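Local structure of ferric-chelate reductase (NAD(P)H) (Archaeoglobus fulgidus, 1I0R) at residues B[39-44]-B[128-133]. The protein catalyses the NAD(P)H-dependent reduction of chelated ferric iron, releasing ferrous iron, and works as a homodimer with bound FMN. Residues are numbered along the deposited sequence; the frame is centred on the assembly and turned at random.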
loop_
_atom_site.group_PDB
_atom_site.type_symbol
_atom_site.label_atom_id
_atom_site.label_comp_id
_atom_site.label_asym_id
_atom_site.label_seq_id
_atom_site.Cartn_x
_atom_site.Cartn_y
_atom_site.Cartn_z
ATOM N N PRO B 39 5.977 17.320 0.529
ATOM C CA PRO B 39 5.973 17.025 1.962
ATOM C C PRO B 39 5.432 15.610 2.164
ATOM O O PRO B 39 4.990 14.962 1.213
ATOM C CB PRO B 39 5.025 18.082 2.512
ATOM C CG PRO B 39 3.983 18.148 1.437
ATOM C CD PRO B 39 4.792 18.111 0.153
ATOM N N VAL B 40 5.450 15.120 3.392
ATOM C CA VAL B 40 4.931 13.791 3.622
ATOM C C VAL B 40 3.406 13.775 3.466
ATOM O O VAL B 40 2.685 14.531 4.140
ATOM C CB VAL B 40 5.292 13.279 5.020
ATOM C CG1 VAL B 40 4.556 11.956 5.289
ATOM C CG2 VAL B 40 6.809 13.052 5.109
ATOM N N GLN B 41 2.928 12.936 2.540
ATOM C CA GLN B 41 1.498 12.754 2.313
ATOM C C GLN B 41 1.154 11.276 2.449
ATOM O O GLN B 41 1.896 10.391 1.992
ATOM C CB GLN B 41 1.087 13.266 0.926
ATOM C CG GLN B 41 1.291 14.748 0.813
ATOM C CD GLN B 41 0.940 15.280 -0.557
ATOM O OE1 GLN B 41 1.596 14.942 -1.562
ATOM N NE2 GLN B 41 -0.085 16.111 -0.615
ATOM N N ILE B 42 0.016 11.020 3.086
ATOM C CA ILE B 42 -0.481 9.659 3.346
ATOM C C ILE B 42 -1.854 9.497 2.723
ATOM O O ILE B 42 -2.695 10.387 2.831
ATOM C CB ILE B 42 -0.649 9.394 4.870
ATOM C CG1 ILE B 42 0.656 9.702 5.606
ATOM C CG2 ILE B 42 -1.085 7.946 5.116
ATOM C CD1 ILE B 42 1.885 8.966 5.071
ATOM N N ALA B 43 -2.076 8.370 2.063
ATOM C CA ALA B 43 -3.370 8.101 1.452
ATOM C C ALA B 43 -4.111 7.009 2.217
ATOM O O ALA B 43 -3.493 6.058 2.719
ATOM C CB ALA B 43 -3.182 7.657 0.002
ATOM N N VAL B 44 -5.431 7.180 2.344
ATOM C CA VAL B 44 -6.268 6.141 2.949
ATOM C C VAL B 44 -7.451 5.978 2.002
ATOM O O VAL B 44 -8.029 6.959 1.567
ATOM C CB VAL B 44 -6.792 6.490 4.406
ATOM C CG1 VAL B 44 -5.613 6.619 5.382
ATOM C CG2 VAL B 44 -7.565 7.770 4.413
ATOM N N LEU B 128 -10.285 7.905 -2.258
ATOM C CA LEU B 128 -8.922 7.848 -1.763
ATOM C C LEU B 128 -8.641 9.261 -1.221
ATOM O O LEU B 128 -8.663 10.249 -1.966
ATOM C CB LEU B 128 -7.938 7.506 -2.896
ATOM C CG LEU B 128 -6.491 7.263 -2.448
ATOM C CD1 LEU B 128 -6.360 5.974 -1.718
ATOM C CD2 LEU B 128 -5.587 7.224 -3.642
ATOM N N PHE B 129 -8.416 9.369 0.090
ATOM C CA PHE B 129 -8.148 10.668 0.693
ATOM C C PHE B 129 -6.653 10.862 0.784
ATOM O O PHE B 129 -5.963 9.968 1.249
ATOM C CB PHE B 129 -8.742 10.749 2.120
ATOM C CG PHE B 129 -10.241 10.681 2.158
ATOM C CD1 PHE B 129 -10.894 9.466 2.369
ATOM C CD2 PHE B 129 -10.995 11.834 1.959
ATOM C CE1 PHE B 129 -12.306 9.394 2.385
ATOM C CE2 PHE B 129 -12.399 11.783 1.968
ATOM C CZ PHE B 129 -13.051 10.568 2.180
ATOM N N VAL B 130 -6.159 11.997 0.306
ATOM C CA VAL B 130 -4.736 12.283 0.390
ATOM C C VAL B 130 -4.543 13.284 1.521
ATOM O O VAL B 130 -5.064 14.399 1.478
ATOM C CB VAL B 130 -4.205 12.892 -0.912
ATOM C CG1 VAL B 130 -2.683 13.173 -0.779
ATOM C CG2 VAL B 130 -4.435 11.899 -2.061
ATOM N N GLY B 131 -3.814 12.869 2.544
ATOM C CA GLY B 131 -3.593 13.781 3.652
ATOM C C GLY B 131 -2.153 14.200 3.844
ATOM O O GLY B 131 -1.218 13.418 3.649
ATOM N N GLU B 132 -1.953 15.445 4.254
ATOM C CA GLU B 132 -0.607 15.905 4.528
ATOM C C GLU B 132 -0.377 15.578 6.006
ATOM O O GLU B 132 -1.190 15.957 6.843
ATOM C CB GLU B 132 -0.502 17.408 4.279
ATOM C CG GLU B 132 0.923 17.899 4.338
ATOM C CD GLU B 132 1.078 19.365 3.929
ATOM O OE1 GLU B 132 0.533 19.775 2.870
ATOM O OE2 GLU B 132 1.764 20.100 4.671
ATOM N N ALA B 133 0.694 14.863 6.325
ATOM C CA ALA B 133 0.977 14.495 7.717
ATOM C C ALA B 133 1.314 15.733 8.544
ATOM O O ALA B 133 2.155 16.542 8.149
ATOM C CB ALA B 133 2.131 13.483 7.771
HETATM O O HOH W 1 3.697 16.595 5.826
#
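V44 and F129 sit opposite each other as a hydrogen-bonded pair, their side chains on the same face of the sheet. V44 CG2 rests 3.9 Å from F129 CB. F129 carries its ring on the side of its own backbone N, anti to the carbonyl carbon, and the CD1 edge comes 3.9 Å from V44 O, which lies near the ring plane.

Two pairs along is I42 with G131. G131 N gives I42 O the shortest of the five backbone bonds, 2.7 Å and nearly straight at 171°; with no side chain on G131, the side chain of I42 faces bare backbone on the paired residue.

Farther along, toward the start of 39-44, V40 meets A133. V40 holds CG1 anti to its backbone N (chi1 172°), which lays that methyl 3.8 Å from A133 CB. V40 O is gripped twice, by A133 N, tilted 29° from the carbonyl plane, and by a water that also donates to A133 O, closing a small bridge.

On the face opposite V44 and F129, L128 swings its end back over the neighbouring strand, with CD1 4.0 Å from A43 CB. Next along, V130 CG1 meets Q41 CB at 4.1 Å. E132 runs out extended until its CD lies 4.0 Å from P39 CG, the two side chains crossing at about a right angle.

Strands 40-47 and 126-138 are neighbours in the closed six-stranded antiparallel barrel characteristic of this flavin-reductase-like fold, with 23-37 beyond the first and 109-122 beyond the second, while V44 reaches F62 and V64 on strand 61-67. F129 meets the H53 ring, and L128 touches C45 of the FMN site. The second subunit closes in too: F6 of the second subunit packs on V40, I42 and A133, and L128 packs on L128 of the second subunit.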